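Side-chain contacts in type IV pilus biogenesis protein PilB (Streptococcus sanguinis, PDB 7B7P), which serves as a minor type IV pilin with a direct role in adhesion, carrying a von Willebrand factor A-like module that probably binds its ligands through a metal-ion site: residues S39-S44 with M65-N70; Y22-V27 with I107-T112. One frame throughout, in Å; residues are numbered along the deposited sequence.

Contact 1: S39-S44 with M65-N70; sequences SKFKGS and MNYVWN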
loop_
_atom_site.group_PDB
_atom_site.type_symbol
_atom_site.label_atom_id
_atom_site.label_comp_id
_atom_site.label_asym_id
_atom_site.label_seq_id
_atom_site.Cartn_x
_atom_site.Cartn_y
_atom_site.Cartn_z
ATOM N N SER A 39 -16.952 -0.349 17.554
ATOM C CA SER A 39 -15.819 0.323 18.175
ATOM C C SER A 39 -15.739 1.791 17.760
ATOM O O SER A 39 -15.293 2.630 18.551
ATOM C CB SER A 39 -14.520 -0.414 17.834
ATOM O OG SER A 39 -13.838 0.201 16.755
ATOM N N LYS A 40 -16.182 2.127 16.542
ATOM C CA LYS A 40 -16.214 3.509 16.078
ATOM C C LYS A 40 -17.633 4.065 15.964
ATOM O O LYS A 40 -17.833 5.083 15.298
ATOM C CB LYS A 40 -15.488 3.652 14.738
ATOM C CG LYS A 40 -14.023 3.257 14.773
ATOM C CD LYS A 40 -13.209 3.997 13.717
ATOM C CE LYS A 40 -11.835 4.382 14.271
ATOM N NZ LYS A 40 -10.993 5.121 13.282
ATOM N N PHE A 41 -18.621 3.420 16.590
ATOM C CA PHE A 41 -19.956 4.004 16.717
ATOM C C PHE A 41 -20.692 3.314 17.858
ATOM O O PHE A 41 -20.791 2.084 17.879
ATOM C CB PHE A 41 -20.754 3.883 15.410
ATOM C CG PHE A 41 -22.075 4.595 15.444
ATOM C CD1 PHE A 41 -22.150 5.951 15.187
ATOM C CD2 PHE A 41 -23.237 3.908 15.745
ATOM C CE1 PHE A 41 -23.364 6.608 15.226
ATOM C CE2 PHE A 41 -24.452 4.554 15.784
ATOM C CZ PHE A 41 -24.516 5.906 15.522
ATOM N N LYS A 42 -21.201 4.107 18.809
ATOM C CA LYS A 42 -21.899 3.568 19.974
ATOM C C LYS A 42 -23.246 4.241 20.224
ATOM O O LYS A 42 -23.862 3.998 21.269
ATOM C CB LYS A 42 -21.024 3.692 21.233
ATOM C CG LYS A 42 -19.534 3.435 21.002
ATOM C CD LYS A 42 -19.140 2.057 21.526
ATOM C CE LYS A 42 -17.672 1.976 21.905
ATOM N NZ LYS A 42 -17.459 1.065 23.060
ATOM N N GLY A 43 -23.733 5.047 19.285
ATOM C CA GLY A 43 -24.800 6.000 19.542
ATOM C C GLY A 43 -24.179 7.379 19.562
ATOM O O GLY A 43 -23.224 7.621 18.819
ATOM N N SER A 44 -24.706 8.296 20.370
ATOM C CA SER A 44 -23.897 9.418 20.836
ATOM C C SER A 44 -23.283 10.322 19.763
ATOM O O SER A 44 -23.633 10.254 18.580
ATOM C CB SER A 44 -22.775 8.846 21.709
ATOM O OG SER A 44 -21.584 9.606 21.601
ATOM N N MET A 65 -30.759 6.991 13.491
ATOM C CA MET A 65 -30.432 8.408 13.420
ATOM C C MET A 65 -29.287 8.696 12.468
ATOM O O MET A 65 -28.549 7.813 12.026
ATOM C CB MET A 65 -30.138 8.990 14.803
ATOM C CG MET A 65 -31.443 9.445 15.433
ATOM S SD MET A 65 -31.553 9.183 17.183
ATOM C CE MET A 65 -30.953 7.512 17.193
ATOM N N ASN A 66 -29.167 9.985 12.180
ATOM C CA ASN A 66 -28.355 10.500 11.089
ATOM C C ASN A 66 -27.629 11.736 11.616
ATOM O O ASN A 66 -28.237 12.803 11.740
ATOM C CB ASN A 66 -29.246 10.822 9.900
ATOM C CG ASN A 66 -28.486 11.388 8.734
ATOM O OD1 ASN A 66 -27.308 11.093 8.542
ATOM N ND2 ASN A 66 -29.163 12.194 7.927
ATOM N N TYR A 67 -26.343 11.585 11.944
ATOM C CA TYR A 67 -25.506 12.691 12.413
ATOM C C TYR A 67 -24.797 13.287 11.205
ATOM O O TYR A 67 -23.841 12.706 10.690
ATOM C CB TYR A 67 -24.498 12.212 13.449
ATOM C CG TYR A 67 -25.077 11.349 14.540
ATOM C CD1 TYR A 67 -25.312 9.998 14.328
ATOM C CD2 TYR A 67 -25.382 11.881 15.787
ATOM C CE1 TYR A 67 -25.839 9.200 15.320
ATOM C CE2 TYR A 67 -25.907 11.091 16.791
ATOM C CZ TYR A 67 -26.129 9.747 16.552
ATOM O OH TYR A 67 -26.652 8.941 17.540
ATOM N N VAL A 68 -25.259 14.460 10.755
ATOM C CA VAL A 68 -24.777 15.083 9.522
ATOM C C VAL A 68 -23.741 16.148 9.856
ATOM O O VAL A 68 -23.878 16.879 10.846
ATOM C CB VAL A 68 -25.944 15.677 8.708
ATOM C CG1 VAL A 68 -25.455 16.162 7.352
ATOM C CG2 VAL A 68 -27.052 14.646 8.544
ATOM N N TRP A 69 -22.702 16.246 9.023
ATOM C CA TRP A 69 -21.596 17.162 9.287
ATOM C C TRP A 69 -21.995 18.601 8.986
ATOM O O TRP A 69 -22.485 18.908 7.893
ATOM C CB TRP A 69 -20.364 16.790 8.464
ATOM C CG TRP A 69 -19.181 17.669 8.784
ATOM C CD1 TRP A 69 -18.494 18.484 7.921
ATOM C CD2 TRP A 69 -18.563 17.833 10.068
ATOM N NE1 TRP A 69 -17.483 19.136 8.589
ATOM C CE2 TRP A 69 -17.505 18.756 9.908
ATOM C CE3 TRP A 69 -18.794 17.279 11.334
ATOM C CZ2 TRP A 69 -16.681 19.132 10.965
ATOM C CZ3 TRP A 69 -17.977 17.657 12.382
ATOM C CH2 TRP A 69 -16.932 18.574 12.191
ATOM N N ASN A 70 -21.742 19.490 9.954
ATOM C CA ASN A 70 -22.165 20.885 9.861
ATOM C C ASN A 70 -21.178 21.735 9.072
ATOM O O ASN A 70 -21.577 22.473 8.164
ATOM C CB ASN A 70 -22.341 21.470 11.261
ATOM C CG ASN A 70 -23.478 22.457 11.331
ATOM O OD1 ASN A 70 -23.567 23.386 10.521
ATOM N ND2 ASN A 70 -24.372 22.254 12.294
#
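The irregular 39-44 segment and strand 64-67 keep their backbones well apart, the nearest CA atoms, those of Gly43 and Met65, being separated by 8.7 Å, and Phe41 and Tyr67 close the gap. The far end of the Phe41 ring reaches the Tyr67 ring, CZ lying 3.6 Å from Tyr67 CE1, and that carbon sits at the edge of the phenylalanine ring, close to its plane. The two ring planes are inclined at 67° with centroids 5.8 Å apart, an oblique aromatic pair. Phe41 gets there because its CG is anti to the backbone N (chi1 -174°), which extends the ring toward the strand. After it the chain doubles over: the Gly43 N lies above one face of the Phe41 ring, toward its rim. Glycine suits this turn, with its positive phi of 107°, because a CB here would be jammed against the carbonyl O of Lys42. The carbonyl O of Ser44 comes obliquely to Tyr67 CE2, at 3.0 Å, on the same side of the ring plane as Phe41 CZ but across the ring from CE1. A tyrosine suits its place, since the long flat ring spans from strand to loop, with CE1 against Phe41 and the hydroxyl ending beside Gly43 C. Both rings also touch Tyr54 of strand 53-57, so the contact is aromatic packing of a connecting loop against the antiparallel strands of the pilin module's mixed sheet.

Contact 2: Y22-V27 with I107-T112; sequences YVDRTV and ISYNLT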
loop_
_atom_site.group_PDB
_atom_site.type_symbol
_atom_site.label_atom_id
_atom_site.label_comp_id
_atom_site.label_asym_id
_atom_site.label_seq_id
_atom_site.Cartn_x
_atom_site.Cartn_y
_atom_site.Cartn_z
ATOM N N TYR A 22 -35.189 5.930 3.730
ATOM C CA TYR A 22 -34.445 7.116 4.149
ATOM C C TYR A 22 -32.948 6.855 4.121
ATOM O O TYR A 22 -32.193 7.604 3.491
ATOM C CB TYR A 22 -34.868 7.560 5.547
ATOM C CG TYR A 22 -36.152 8.356 5.585
ATOM C CD1 TYR A 22 -36.466 9.263 4.583
ATOM C CD2 TYR A 22 -37.051 8.189 6.627
ATOM C CE1 TYR A 22 -37.651 9.985 4.624
ATOM C CE2 TYR A 22 -38.225 8.901 6.676
ATOM C CZ TYR A 22 -38.522 9.795 5.680
ATOM O OH TYR A 22 -39.703 10.495 5.759
ATOM N N VAL A 23 -32.511 5.784 4.794
ATOM C CA VAL A 23 -31.098 5.404 4.788
ATOM C C VAL A 23 -30.590 5.236 3.362
ATOM O O VAL A 23 -29.604 5.869 2.963
ATOM C CB VAL A 23 -30.882 4.129 5.616
ATOM C CG1 VAL A 23 -29.475 3.612 5.417
ATOM C CG2 VAL A 23 -31.162 4.410 7.083
ATOM N N ASP A 24 -31.272 4.411 2.555
ATOM C CA ASP A 24 -30.817 4.210 1.178
ATOM C C ASP A 24 -30.761 5.523 0.403
ATOM O O ASP A 24 -29.899 5.699 -0.467
ATOM C CB ASP A 24 -31.715 3.205 0.449
ATOM C CG ASP A 24 -31.116 2.739 -0.888
ATOM O OD1 ASP A 24 -29.908 2.431 -0.921
ATOM O OD2 ASP A 24 -31.839 2.676 -1.912
ATOM N N ARG A 25 -31.657 6.459 0.714
ATOM C CA ARG A 25 -31.679 7.735 0.006
ATOM C C ARG A 25 -30.436 8.551 0.331
ATOM O O ARG A 25 -29.732 9.026 -0.569
ATOM C CB ARG A 25 -32.945 8.512 0.381
ATOM C CG ARG A 25 -33.520 9.410 -0.697
ATOM C CD ARG A 25 -35.042 9.498 -0.550
ATOM N NE ARG A 25 -35.732 9.068 -1.765
ATOM C CZ ARG A 25 -36.856 8.351 -1.786
ATOM N NH1 ARG A 25 -37.432 7.968 -0.649
ATOM N NH2 ARG A 25 -37.398 8.008 -2.952
ATOM N N THR A 26 -30.149 8.722 1.621
ATOM C CA THR A 26 -28.977 9.496 1.994
ATOM C C THR A 26 -27.687 8.753 1.637
ATOM O O THR A 26 -26.712 9.382 1.209
ATOM C CB THR A 26 -29.076 9.875 3.478
ATOM O OG1 THR A 26 -27.828 10.402 3.948
ATOM C CG2 THR A 26 -29.474 8.706 4.315
ATOM N N VAL A 27 -27.690 7.417 1.720
ATOM C CA VAL A 27 -26.530 6.626 1.304
ATOM C C VAL A 27 -26.274 6.756 -0.194
ATOM O O VAL A 27 -25.117 6.715 -0.642
ATOM C CB VAL A 27 -26.733 5.152 1.713
ATOM C CG1 VAL A 27 -25.982 4.207 0.790
ATOM C CG2 VAL A 27 -26.326 4.941 3.157
ATOM N N ILE A 107 -24.960 -3.069 -1.737
ATOM C CA ILE A 107 -25.013 -3.021 -0.285
ATOM C C ILE A 107 -26.296 -3.706 0.171
ATOM O O ILE A 107 -27.326 -3.666 -0.513
ATOM C CB ILE A 107 -24.940 -1.574 0.232
ATOM C CG1 ILE A 107 -24.780 -1.545 1.747
ATOM C CG2 ILE A 107 -26.179 -0.787 -0.161
ATOM C CD1 ILE A 107 -24.658 -0.139 2.286
ATOM N N SER A 108 -26.229 -4.361 1.323
ATOM C CA SER A 108 -27.408 -4.970 1.909
ATOM C C SER A 108 -27.709 -4.300 3.242
ATOM O O SER A 108 -26.801 -3.985 4.021
ATOM C CB SER A 108 -27.246 -6.483 2.065
ATOM O OG SER A 108 -26.881 -6.842 3.373
ATOM N N TYR A 109 -28.986 -4.035 3.463
ATOM C CA TYR A 109 -29.477 -3.466 4.703
ATOM C C TYR A 109 -30.270 -4.517 5.461
ATOM O O TYR A 109 -30.980 -5.331 4.862
ATOM C CB TYR A 109 -30.376 -2.269 4.447
ATOM C CG TYR A 109 -29.799 -1.177 3.606
ATOM C CD1 TYR A 109 -28.662 -0.483 4.005
ATOM C CD2 TYR A 109 -30.428 -0.794 2.428
ATOM C CE1 TYR A 109 -28.152 0.553 3.236
ATOM C CE2 TYR A 109 -29.935 0.234 1.653
ATOM C CZ TYR A 109 -28.796 0.910 2.060
ATOM O OH TYR A 109 -28.306 1.925 1.271
ATOM N N ASN A 110 -30.141 -4.487 6.781
ATOM C CA ASN A 110 -30.950 -5.283 7.686
ATOM C C ASN A 110 -31.530 -4.330 8.722
ATOM O O ASN A 110 -30.806 -3.483 9.253
ATOM C CB ASN A 110 -30.116 -6.385 8.346
ATOM C CG ASN A 110 -30.957 -7.322 9.187
ATOM O OD1 ASN A 110 -31.617 -6.897 10.140
ATOM N ND2 ASN A 110 -30.940 -8.606 8.841
ATOM N N LEU A 111 -32.832 -4.437 8.981
ATOM C CA LEU A 111 -33.472 -3.544 9.949
ATOM C C LEU A 111 -34.645 -4.307 10.565
ATOM O O LEU A 111 -35.761 -4.285 10.039
ATOM C CB LEU A 111 -33.918 -2.236 9.311
ATOM C CG LEU A 111 -34.569 -1.249 10.283
ATOM C CD1 LEU A 111 -33.735 -1.111 11.560
ATOM C CD2 LEU A 111 -34.788 0.098 9.632
ATOM N N THR A 112 -34.376 -4.983 11.681
ATOM C CA THR A 112 -35.409 -5.788 12.319
ATOM C C THR A 112 -35.629 -5.390 13.780
ATOM O O THR A 112 -35.292 -4.274 14.193
ATOM C CB THR A 112 -35.085 -7.288 12.220
ATOM O OG1 THR A 112 -33.747 -7.551 12.669
ATOM C CG2 THR A 112 -35.249 -7.780 10.785
#
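The Tyr109 ring receives Asp24 OD1 at its edge, in the ring plane, whereas Val23 CG1 comes in obliquely, 4.0 Å from Tyr109 CE1. This is helix-on-sheet packing in the pilin module, where helix 9-27 lies against the antiparallel sheet that contains strand 104-112. The two short segments run roughly antiparallel, at 149°, and their axes stay 10.7 Å apart, a gap that a large side chain such as tyrosine can span. Tyr109 does so with CG anti to its own carbonyl carbon (chi1 -54°), and its hydroxyl ends beside the helix. Val23 and Val27, one helical turn apart, both direct their side chains toward the strand; Val23 packs by CG1 against the CE1 side of the ring, and Val27 against the hydroxyl, its CG1 coming within 3.3 Å of Tyr109 OH. Short apolar valines suit this buried helix face, and Val23 also touches Phe95 of strand 92-101. Asp24 meets the phenol from beside this pair, its side chain crossing the tyrosine at about a right angle and its carboxylate plane turned 68° from the ring. Ser129 OG of strand 124-130 is hydrogen-bonded to the same OD1, so two hydroxyl groups share one carboxylate oxygen and probably help to stabilise its negative charge. The phenol is the donor in its own bond: Tyr109 OH lies 2.8 Å from Asp24 OD1, which accepts with its anti lone pair, the one away from OD2.

Overall arrangement
From the N terminus, helix 9-27 comes first, and its last turns enter contact 2. The chain then forms strand 32-36 and the loop holding residues 39-44, passes through strand 53-57 and reaches strand 64-67, where contact 1 closes a short loop with 20 residues between its segments. It goes on through strands 79-80 and 92-101 to strand 104-112, which completes contact 2 across 79 residues. Contact 1 is thus nested inside the larger loop. The two centres are 15 Å apart without touching: contact 2 joins the helix to the three-stranded sheet, and contact 1 ties a loop to the mixed sheet. Val27 and Phe41 both reach strand 148-152 of that second sheet.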